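Local structure of LRR receptor-like serine/threonine-protein kinase RGI3 (Arabidopsis thaliana, 5HZ0) at residues 387-391 with 409-413; 426-432 with 450-456; 13-19 with 38-44; 116-121 with 140-144. The protein serves as a plasma-membrane receptor for root-growth RGF peptide hormones, binding them through its extracellular leucine-rich repeats and pairing with SERK co-receptors to maintain the root stem cell niche. The protein carries 5 engineered substitutions. All coordinates share one frame; numbering follows the deposited sequence.

All four contacts join successive turns of the leucine-rich-repeat solenoid that forms the probably extracellular part of the receptor. In chain order they run contact 3, contact 4, contact 1, contact 2. Contacts 3 and 4 lie toward the N-terminal end, their centres about 26 Å apart; contacts 1 and 2 lie on the opposite side of the chain's centre, with centres about 13 Å apart, and touch where N432 OD1 accepts from L410 N. The centres of contacts 3 and 2 are about 70 Å apart, yet both pair strands in the same parallel run, one to a repeat. Contact 4 holds residues that recognise the peptide. Similar junctions thus build a long curved body that binds the hormone.

Contact 1 (387-391 with 409-413); sequences SGFIP and RLAGS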
# COMPACT_ATOMS: atom_id res chain seq x y z
N SER A 387 -20.05 20.85 -4.22
CA SER A 387 -21.13 21.41 -3.42
C SER A 387 -22.45 20.65 -3.63
O SER A 387 -22.46 19.59 -4.26
CB SER A 387 -21.33 22.88 -3.75
OG SER A 387 -21.58 23.04 -5.13
N GLY A 388 -23.54 21.19 -3.09
CA GLY A 388 -24.84 20.57 -3.22
C GLY A 388 -25.11 19.58 -2.10
O GLY A 388 -24.30 19.46 -1.18
N PHE A 389 -26.25 18.90 -2.17
CA PHE A 389 -26.67 17.94 -1.15
C PHE A 389 -25.97 16.62 -1.36
O PHE A 389 -25.56 16.30 -2.47
CB PHE A 389 -28.17 17.68 -1.22
CG PHE A 389 -29.03 18.87 -0.93
CD1 PHE A 389 -28.66 19.78 0.07
CD2 PHE A 389 -30.19 19.11 -1.65
CE1 PHE A 389 -29.45 20.90 0.36
CE2 PHE A 389 -30.99 20.22 -1.39
CZ PHE A 389 -30.62 21.11 -0.38
N ILE A 390 -25.84 15.86 -0.28
CA ILE A 390 -25.56 14.44 -0.40
C ILE A 390 -26.89 13.82 -0.77
O ILE A 390 -27.84 13.88 0.00
CB ILE A 390 -25.11 13.83 0.92
CG1 ILE A 390 -23.78 14.46 1.38
CG2 ILE A 390 -24.98 12.32 0.78
CD1 ILE A 390 -23.37 14.10 2.81
N PRO A 391 -26.95 13.21 -1.96
CA PRO A 391 -28.19 12.64 -2.53
C PRO A 391 -28.81 11.62 -1.59
O PRO A 391 -28.08 10.89 -0.92
CB PRO A 391 -27.71 11.96 -3.80
CG PRO A 391 -26.35 12.63 -4.13
CD PRO A 391 -25.76 12.94 -2.80
N ARG A 409 -17.59 21.76 -0.26
CA ARG A 409 -18.66 22.72 0.10
C ARG A 409 -20.05 22.13 0.36
O ARG A 409 -21.05 22.85 0.22
CB ARG A 409 -18.73 23.93 -0.84
CG ARG A 409 -17.67 24.99 -0.56
CD ARG A 409 -17.91 26.28 -1.33
NE ARG A 409 -17.77 26.13 -2.78
CZ ARG A 409 -18.74 26.42 -3.64
NH1 ARG A 409 -19.91 26.86 -3.20
NH2 ARG A 409 -18.54 26.27 -4.95
N LEU A 410 -20.13 20.82 0.56
CA LEU A 410 -21.42 20.12 0.65
C LEU A 410 -22.42 20.76 1.62
O LEU A 410 -22.05 21.12 2.73
CB LEU A 410 -21.20 18.65 1.03
CG LEU A 410 -20.32 17.85 0.05
CD1 LEU A 410 -20.00 16.47 0.63
CD2 LEU A 410 -20.97 17.73 -1.33
N ALA A 411 -23.68 20.89 1.20
CA ALA A 411 -24.70 21.58 2.00
C ALA A 411 -25.89 20.70 2.37
O ALA A 411 -25.98 19.55 1.94
CB ALA A 411 -25.18 22.85 1.30
N GLY A 412 -26.81 21.24 3.16
CA GLY A 412 -27.95 20.48 3.64
C GLY A 412 -27.65 19.42 4.69
O GLY A 412 -26.53 19.29 5.18
N SER A 413 -28.69 18.66 5.06
CA SER A 413 -28.60 17.62 6.08
C SER A 413 -28.00 16.30 5.62
O SER A 413 -28.00 15.99 4.43
CB SER A 413 -29.97 17.38 6.70
OG SER A 413 -30.39 18.50 7.44
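G388 and A411 tie together two backbones whose touching parts run 41° apart: A411 N donates to G388 O at 2.8 Å in a nearly straight bond (168°). Beside it F389 CA and L410 CA lend C-H...O contacts to A411 O and G388 O. The F389 ring adds its edge. With CG anti to the carbonyl carbon (chi1 -64°), the ring turns back along the other segment until CD1 is 3.3 Å from A411 O, and CE1 comes within 3.6 Å of G412 CA. A side chain at position 412 would collide with CD1, so glycine suits the place; G388, too, has backbone angles that would jam a beta carbon against the preceding carbonyl. On the inner side L410 is buried: its CD2 branch lies 3.8 Å from S387 O, while CD1 meets I390 CG1 at 4.3 Å. Farther out the R409 chain bends at its third torsion and lays one guanidinium face over S387 CB, while NE forms a salt bridge with D385. Segment 387-391 holds the Gly-X-Ile-Pro of the plant-specific repeat consensus, and A411, G412 and S413 begin the equivalent stretch of the next repeat. The chemistry implies a junction carried mainly by backbone polarity and by glycines, with leucine and isoleucine sealing the interior and the aromatic and charged groups spread over the outer surface.

Contact 2 (426-432 with 450-456); sequences FVDISEN and FLDLHTN
F426 and F450 stack face on face at the start of two parallel strands, 426-428 and 450-452. In both, CG lies anti to the backbone N, and the same second torsion (-74°) turns the rings alike, so the planes are 11° apart in an offset stack with centroids 3.8 Å apart. R402 makes a cation-pi contact with F426, and F473 stacks on F450. Were F450 replaced by alanine, the F426 ring would probably lose the partner over one face, and the aromatic row that continues to F473 would be broken. Beneath the strands the packing is close and apolar: V427 lies alongside L451, and I429 CB meets L453 CD2 at 4.2 Å. The backbones are joined by V427 N to F450 O, D452 N to V427 O (3.0 Å) and I429 N to D452 O. Just beyond, S430 CB sits over the centre of the H454 ring, 3.5 Å from its centroid. The solvent side is looser, with E431 CG only brushing T455 CB at 3.9 Å, although T455 OG1 is held by D478. Between these extremes the D428 and D452 carboxylates lie side by side with their planes nearly parallel, one above the other, D428 OD1 3.6 Å from D452 OD2. Their charge is shared out: D428 OD1 takes the hydroxyl and N-H of S430 in an Asx turn, D428 OD2 pairs with R404, and D452 OD1 accepts from H454 ND1. The carboxylate of D452, with D428 nearby, would probably favour a protonated H454, and D428 probably helps position R404, which belongs to a peptide-recognition motif.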
# COMPACT_ATOMS: atom_id res chain seq x y z
N PHE A 426 -16.35 3.25 7.50
CA PHE A 426 -15.53 4.43 7.68
C PHE A 426 -16.20 5.53 6.88
O PHE A 426 -16.38 5.40 5.67
CB PHE A 426 -14.13 4.17 7.13
CG PHE A 426 -13.18 5.31 7.32
CD1 PHE A 426 -13.29 6.45 6.54
CD2 PHE A 426 -12.18 5.25 8.29
CE1 PHE A 426 -12.42 7.52 6.73
CE2 PHE A 426 -11.30 6.31 8.47
CZ PHE A 426 -11.42 7.44 7.69
N VAL A 427 -16.55 6.61 7.56
CA VAL A 427 -17.19 7.74 6.93
C VAL A 427 -16.55 9.08 7.40
O VAL A 427 -16.54 9.41 8.59
CB VAL A 427 -18.72 7.68 7.19
CG1 VAL A 427 -18.95 7.57 8.64
CG2 VAL A 427 -19.42 8.87 6.64
N ASP A 428 -16.00 9.83 6.45
CA ASP A 428 -15.45 11.15 6.73
C ASP A 428 -16.18 12.17 5.86
O ASP A 428 -15.99 12.19 4.63
CB ASP A 428 -13.95 11.14 6.42
CG ASP A 428 -13.25 12.39 6.89
OD1 ASP A 428 -13.96 13.28 7.39
OD2 ASP A 428 -12.00 12.48 6.76
N ILE A 429 -17.05 12.96 6.49
CA ILE A 429 -17.71 14.15 5.91
C ILE A 429 -17.22 15.53 6.43
O ILE A 429 -17.85 16.58 6.22
CB ILE A 429 -19.26 13.98 5.80
CG1 ILE A 429 -19.61 12.56 5.33
CG2 ILE A 429 -19.87 15.06 4.87
CD1 ILE A 429 -21.03 12.13 5.76
N SER A 430 -16.11 15.52 7.17
CA SER A 430 -15.66 16.74 7.83
C SER A 430 -15.37 17.86 6.82
O SER A 430 -15.20 17.60 5.63
CB SER A 430 -14.43 16.47 8.68
OG SER A 430 -13.41 15.86 7.91
N GLU A 431 -15.38 19.10 7.31
CA GLU A 431 -15.05 20.27 6.50
C GLU A 431 -15.96 20.44 5.30
O GLU A 431 -15.54 20.39 4.15
CB GLU A 431 -13.58 20.25 6.06
CG GLU A 431 -12.60 20.38 7.21
CD GLU A 431 -11.19 20.61 6.71
OE1 GLU A 431 -10.57 21.64 7.05
OE2 GLU A 431 -10.68 19.74 5.97
N ASN A 432 -17.23 20.68 5.60
CA ASN A 432 -18.23 21.00 4.61
C ASN A 432 -19.18 22.00 5.27
O ASN A 432 -18.85 22.57 6.29
CB ASN A 432 -18.96 19.73 4.12
CG ASN A 432 -18.12 18.90 3.13
OD1 ASN A 432 -18.06 19.21 1.94
ND2 ASN A 432 -17.48 17.85 3.63
N PHE A 450 -15.90 4.31 12.22
CA PHE A 450 -15.21 5.60 12.16
C PHE A 450 -16.16 6.64 11.62
O PHE A 450 -16.57 6.54 10.46
CB PHE A 450 -13.97 5.51 11.27
CG PHE A 450 -13.22 6.82 11.11
CD1 PHE A 450 -13.71 7.84 10.30
CD2 PHE A 450 -11.98 7.02 11.73
CE1 PHE A 450 -13.02 9.03 10.14
CE2 PHE A 450 -11.27 8.22 11.57
CZ PHE A 450 -11.80 9.22 10.77
N LEU A 451 -16.48 7.64 12.43
CA LEU A 451 -17.40 8.69 12.02
C LEU A 451 -16.77 10.06 12.29
O LEU A 451 -16.67 10.51 13.46
CB LEU A 451 -18.72 8.51 12.77
CG LEU A 451 -19.80 9.54 12.50
CD1 LEU A 451 -20.11 9.62 11.01
CD2 LEU A 451 -21.05 9.21 13.30
N ASP A 452 -16.40 10.75 11.22
CA ASP A 452 -15.81 12.07 11.32
C ASP A 452 -16.72 13.11 10.67
O ASP A 452 -16.79 13.20 9.44
CB ASP A 452 -14.47 12.05 10.58
CG ASP A 452 -13.54 13.20 10.97
OD1 ASP A 452 -13.99 14.21 11.56
OD2 ASP A 452 -12.34 13.06 10.65
N LEU A 453 -17.42 13.88 11.49
CA LEU A 453 -18.26 15.01 11.05
C LEU A 453 -17.69 16.45 11.28
O LEU A 453 -18.41 17.43 11.13
CB LEU A 453 -19.69 14.88 11.59
CG LEU A 453 -20.40 13.55 11.28
CD1 LEU A 453 -21.88 13.57 11.70
CD2 LEU A 453 -20.26 13.19 9.81
N HIS A 454 -16.44 16.56 11.73
CA HIS A 454 -15.93 17.85 12.23
C HIS A 454 -15.93 19.02 11.23
O HIS A 454 -15.83 18.82 10.03
CB HIS A 454 -14.56 17.70 12.94
CG HIS A 454 -13.39 17.65 12.01
ND1 HIS A 454 -12.72 16.47 11.72
CD2 HIS A 454 -12.72 18.63 11.35
CE1 HIS A 454 -11.71 16.73 10.91
NE2 HIS A 454 -11.69 18.03 10.67
N THR A 455 -16.07 20.24 11.75
CA THR A 455 -16.09 21.44 10.90
C THR A 455 -17.24 21.44 9.89
O THR A 455 -17.07 21.35 8.68
CB THR A 455 -14.71 21.69 10.23
OG1 THR A 455 -13.71 21.77 11.25
CG2 THR A 455 -14.70 22.99 9.42
N ASN A 456 -18.44 21.54 10.45
CA ASN A 456 -19.64 21.76 9.68
C ASN A 456 -20.53 22.65 10.53
O ASN A 456 -20.09 23.19 11.54
CB ASN A 456 -20.35 20.44 9.39
CG ASN A 456 -19.64 19.64 8.32
OD1 ASN A 456 -19.73 19.98 7.14
ND2 ASN A 456 -18.93 18.59 8.71

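Contact 3 (13-19 with 38-44); sequences EVSEIQL and SLTSLTL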
# COMPACT_ATOMS: atom_id res chain seq x y z
N GLU A 13 21.29 -51.32 -18.29
CA GLU A 13 22.14 -50.59 -17.36
C GLU A 13 21.35 -49.43 -16.75
O GLU A 13 20.38 -48.96 -17.34
CB GLU A 13 23.35 -50.05 -18.12
CG GLU A 13 23.96 -51.05 -19.10
CD GLU A 13 24.41 -50.40 -20.40
OE1 GLU A 13 24.23 -49.18 -20.55
OE2 GLU A 13 24.94 -51.12 -21.28
N VAL A 14 21.75 -48.99 -15.56
CA VAL A 14 21.04 -47.91 -14.89
C VAL A 14 21.16 -46.57 -15.62
O VAL A 14 22.24 -46.13 -16.00
CB VAL A 14 21.43 -47.78 -13.40
CG1 VAL A 14 20.87 -46.49 -12.80
CG2 VAL A 14 20.91 -48.99 -12.63
N SER A 15 20.00 -45.94 -15.80
CA SER A 15 19.81 -44.83 -16.72
C SER A 15 19.41 -43.58 -15.95
O SER A 15 20.05 -42.54 -16.05
CB SER A 15 18.73 -45.18 -17.73
OG SER A 15 18.92 -44.49 -18.95
N GLU A 16 18.29 -43.67 -15.24
CA GLU A 16 17.73 -42.52 -14.55
C GLU A 16 17.44 -42.80 -13.08
O GLU A 16 16.89 -43.85 -12.74
CB GLU A 16 16.45 -42.06 -15.25
CG GLU A 16 16.64 -41.80 -16.74
CD GLU A 16 15.37 -41.32 -17.43
OE1 GLU A 16 15.39 -41.12 -18.66
OE2 GLU A 16 14.35 -41.15 -16.73
N ILE A 17 17.84 -41.87 -12.22
CA ILE A 17 17.52 -41.92 -10.80
C ILE A 17 16.64 -40.74 -10.44
O ILE A 17 16.98 -39.60 -10.76
CB ILE A 17 18.79 -41.84 -9.93
CG1 ILE A 17 19.66 -43.09 -10.11
CG2 ILE A 17 18.43 -41.66 -8.45
CD1 ILE A 17 21.01 -42.96 -9.44
N GLN A 18 15.50 -41.01 -9.80
CA GLN A 18 14.62 -39.94 -9.36
C GLN A 18 13.99 -40.15 -7.98
O GLN A 18 13.30 -41.15 -7.75
CB GLN A 18 13.52 -39.69 -10.38
CG GLN A 18 12.40 -38.86 -9.81
CD GLN A 18 11.75 -38.00 -10.85
OE1 GLN A 18 12.34 -37.72 -11.90
NE2 GLN A 18 10.52 -37.57 -10.58
N LEU A 19 14.23 -39.20 -7.08
CA LEU A 19 13.58 -39.17 -5.77
C LEU A 19 13.18 -37.75 -5.38
O LEU A 19 14.03 -36.86 -5.33
CB LEU A 19 14.52 -39.75 -4.70
CG LEU A 19 14.97 -41.21 -4.86
CD1 LEU A 19 16.45 -41.33 -4.59
CD2 LEU A 19 14.17 -42.15 -3.95
N SER A 38 26.72 -45.24 -16.30
CA SER A 38 25.84 -45.05 -17.45
C SER A 38 24.62 -44.16 -17.20
O SER A 38 23.79 -43.97 -18.09
CB SER A 38 25.39 -46.40 -18.02
OG SER A 38 24.64 -47.12 -17.06
N LEU A 39 24.49 -43.61 -15.99
CA LEU A 39 23.34 -42.79 -15.60
C LEU A 39 23.20 -41.51 -16.44
O LEU A 39 24.13 -40.70 -16.52
CB LEU A 39 23.46 -42.41 -14.12
CG LEU A 39 22.38 -41.55 -13.46
CD1 LEU A 39 21.12 -42.35 -13.22
CD2 LEU A 39 22.89 -40.98 -12.14
N THR A 40 22.04 -41.35 -17.09
CA THR A 40 21.78 -40.17 -17.91
C THR A 40 21.05 -39.00 -17.22
O THR A 40 21.14 -37.85 -17.65
CB THR A 40 20.99 -40.59 -19.19
OG1 THR A 40 21.59 -39.99 -20.35
CG2 THR A 40 19.52 -40.19 -19.11
N SER A 41 20.34 -39.31 -16.13
CA SER A 41 19.46 -38.32 -15.50
C SER A 41 19.44 -38.48 -13.98
O SER A 41 19.18 -39.57 -13.48
CB SER A 41 18.06 -38.44 -16.10
OG SER A 41 17.12 -37.63 -15.41
N LEU A 42 19.70 -37.40 -13.25
CA LEU A 42 19.75 -37.50 -11.79
C LEU A 42 18.91 -36.42 -11.09
O LEU A 42 19.24 -35.24 -11.12
CB LEU A 42 21.19 -37.43 -11.29
CG LEU A 42 21.35 -37.49 -9.77
CD1 LEU A 42 20.66 -38.73 -9.22
CD2 LEU A 42 22.82 -37.45 -9.35
N THR A 43 17.83 -36.86 -10.44
CA THR A 43 16.98 -35.94 -9.70
C THR A 43 16.91 -36.36 -8.25
O THR A 43 16.26 -37.35 -7.90
CB THR A 43 15.54 -35.98 -10.24
OG1 THR A 43 15.56 -35.99 -11.67
CG2 THR A 43 14.75 -34.78 -9.75
N LEU A 44 17.58 -35.60 -7.39
CA LEU A 44 17.36 -35.66 -5.96
C LEU A 44 16.86 -34.28 -5.60
O LEU A 44 17.65 -33.34 -5.50
CB LEU A 44 18.68 -35.94 -5.25
CG LEU A 44 19.54 -37.03 -5.90
CD1 LEU A 44 20.96 -36.99 -5.35
CD2 LEU A 44 18.92 -38.42 -5.72
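With chi1 at 62°, S38 carries its hydroxyl between its own backbone N and carbonyl carbon, and from there OG donates to V14 O at 2.8 Å. L39 is set the other way: CG lies opposite the backbone N, and the second torsion of 74° sends CD1 across I17 at about a right angle, 3.5 Å from I17 CG1. Lacking the S38 hydroxyl, an alanine here is likely to leave V14 O without this donor and free the start of the pairing to shift. Beyond it the strands settle into register, their short axes 10° from parallel. S15 O receives S41 N at 3.2 Å and also T40 N, whose very short modelled distance is doubtful. I17 N then donates to S41 O, T43 N to I17 O, and L19 N to T43 O. Leucine and isoleucine suit the face of I17, L19, L42 and L44, of which L42 is buried and L19 lies at the exposed margin; here I17 CB meets L42 CD1 at 3.7 Å. The other face takes E16, Q18, S41 and T43, with E16 CG 3.7 Å from S41 CB. On the far side of segment 13-19, S15 and E16 both face K7 in a classic beta bulge, where the antiparallel strand 6-8 ends the row. Strand 65-67 flanks the other side, with L65 against S41 and L66 against L42.

Contact 4 (116-121 with 140-144); sequences LFDNKL and AGGNK
N143, which has the most surface buried by this contact, slides its amide alongside L121 and under the turn 116-121. Its CG stands anti to the carbonyl carbon (chi1 -65°), which directs OD1 at L121 N, 3.0 Å away in a weak, bent bond (133°). The same oxygen lies 3.4 Å from L121 CB, so the leucine covers the amide with its aliphatic part. ND2 turns back to A140 O, a bond whose modelled length is doubtfully short. An asparagine suits the place because one end of its amide can accept while the other donates, serving backbone atoms inside the solenoid. A140 takes the inward place that L116 fills in the preceding repeat, meeting it only through CB, 4.4 Å from L116 CB. Between these residues the main chains are joined by D118 N to G141 O at 2.9 Å and by a weaker bond from N119 N to G142 O. Glycine suits position 142: its phi is positive, and a beta carbon would point at D118 OD1, which is hydrogen-bonded to the bound peptide's backbone. G141 N holds a modified side chain of that peptide, on which F117 also packs. The buried asparagine is the hallmark of the leucine-rich repeat, and here the turns it joins each carry residues that recognise the peptide: F117 and D118 on one, A140, G141 and G142 on the other.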
# COMPACT_ATOMS: atom_id res chain seq x y z
N LEU A 116 19.55 -21.33 -11.43
CA LEU A 116 20.31 -20.99 -10.21
C LEU A 116 19.55 -20.19 -9.15
O LEU A 116 20.10 -19.86 -8.11
CB LEU A 116 21.63 -20.29 -10.57
CG LEU A 116 22.39 -21.05 -11.67
CD1 LEU A 116 23.63 -20.27 -12.13
CD2 LEU A 116 22.75 -22.47 -11.21
N PHE A 117 18.28 -19.88 -9.42
CA PHE A 117 17.56 -18.89 -8.63
C PHE A 117 17.35 -19.28 -7.17
O PHE A 117 17.46 -20.45 -6.81
CB PHE A 117 16.24 -18.49 -9.31
CG PHE A 117 15.20 -19.59 -9.33
CD1 PHE A 117 14.32 -19.77 -8.27
CD2 PHE A 117 15.09 -20.44 -10.43
CE1 PHE A 117 13.36 -20.77 -8.30
CE2 PHE A 117 14.13 -21.44 -10.45
CZ PHE A 117 13.27 -21.60 -9.39
N ASP A 118 17.06 -18.29 -6.32
CA ASP A 118 16.86 -18.51 -4.88
C ASP A 118 18.05 -19.21 -4.19
O ASP A 118 17.90 -20.27 -3.57
CB ASP A 118 15.55 -19.26 -4.60
CG ASP A 118 14.32 -18.38 -4.79
OD1 ASP A 118 14.42 -17.15 -4.57
OD2 ASP A 118 13.25 -18.91 -5.14
N ASN A 119 19.22 -18.60 -4.32
CA ASN A 119 20.40 -19.12 -3.65
C ASN A 119 21.13 -18.02 -2.90
O ASN A 119 20.60 -16.92 -2.71
CB ASN A 119 21.34 -19.80 -4.64
CG ASN A 119 20.95 -21.23 -4.92
OD1 ASN A 119 20.62 -21.97 -4.00
ND2 ASN A 119 20.97 -21.62 -6.19
N LYS A 120 22.31 -18.34 -2.41
CA LYS A 120 23.23 -17.36 -1.84
C LYS A 120 24.37 -16.89 -2.76
O LYS A 120 25.36 -16.36 -2.28
CB LYS A 120 23.73 -17.79 -0.47
CG LYS A 120 22.68 -17.62 0.61
CD LYS A 120 23.09 -18.39 1.84
CE LYS A 120 22.81 -17.61 3.11
NZ LYS A 120 23.40 -18.34 4.28
N LEU A 121 24.28 -17.21 -4.05
CA LEU A 121 25.35 -16.92 -5.02
C LEU A 121 25.79 -15.45 -5.08
O LEU A 121 25.01 -14.53 -4.85
CB LEU A 121 24.94 -17.35 -6.44
CG LEU A 121 24.51 -18.80 -6.65
CD1 LEU A 121 24.09 -19.00 -8.11
CD2 LEU A 121 25.62 -19.77 -6.25
N ALA A 140 18.61 -16.80 -12.75
CA ALA A 140 19.51 -16.60 -11.60
C ALA A 140 19.03 -15.66 -10.48
O ALA A 140 19.81 -15.32 -9.60
CB ALA A 140 20.90 -16.22 -12.07
N GLY A 141 17.80 -15.17 -10.57
CA GLY A 141 17.27 -14.21 -9.62
C GLY A 141 17.18 -14.69 -8.18
O GLY A 141 17.38 -15.87 -7.89
N GLY A 142 16.89 -13.78 -7.26
CA GLY A 142 16.90 -14.14 -5.85
C GLY A 142 18.25 -14.63 -5.35
O GLY A 142 18.32 -15.57 -4.54
N ASN A 143 19.32 -14.02 -5.88
CA ASN A 143 20.65 -14.05 -5.26
C ASN A 143 21.04 -12.60 -4.98
O ASN A 143 21.36 -11.86 -5.91
CB ASN A 143 21.68 -14.67 -6.20
CG ASN A 143 21.41 -16.13 -6.48
OD1 ASN A 143 21.70 -16.98 -5.65
ND2 ASN A 143 20.87 -16.44 -7.66
N LYS A 144 21.05 -12.19 -3.71
CA LYS A 144 21.19 -10.77 -3.40
C LYS A 144 22.54 -10.19 -3.81
O LYS A 144 22.62 -9.04 -4.23
CB LYS A 144 20.89 -10.46 -1.92
CG LYS A 144 20.65 -8.96 -1.68
CD LYS A 144 20.22 -8.65 -0.25
CE LYS A 144 21.28 -9.09 0.75
NZ LYS A 144 21.00 -8.65 2.16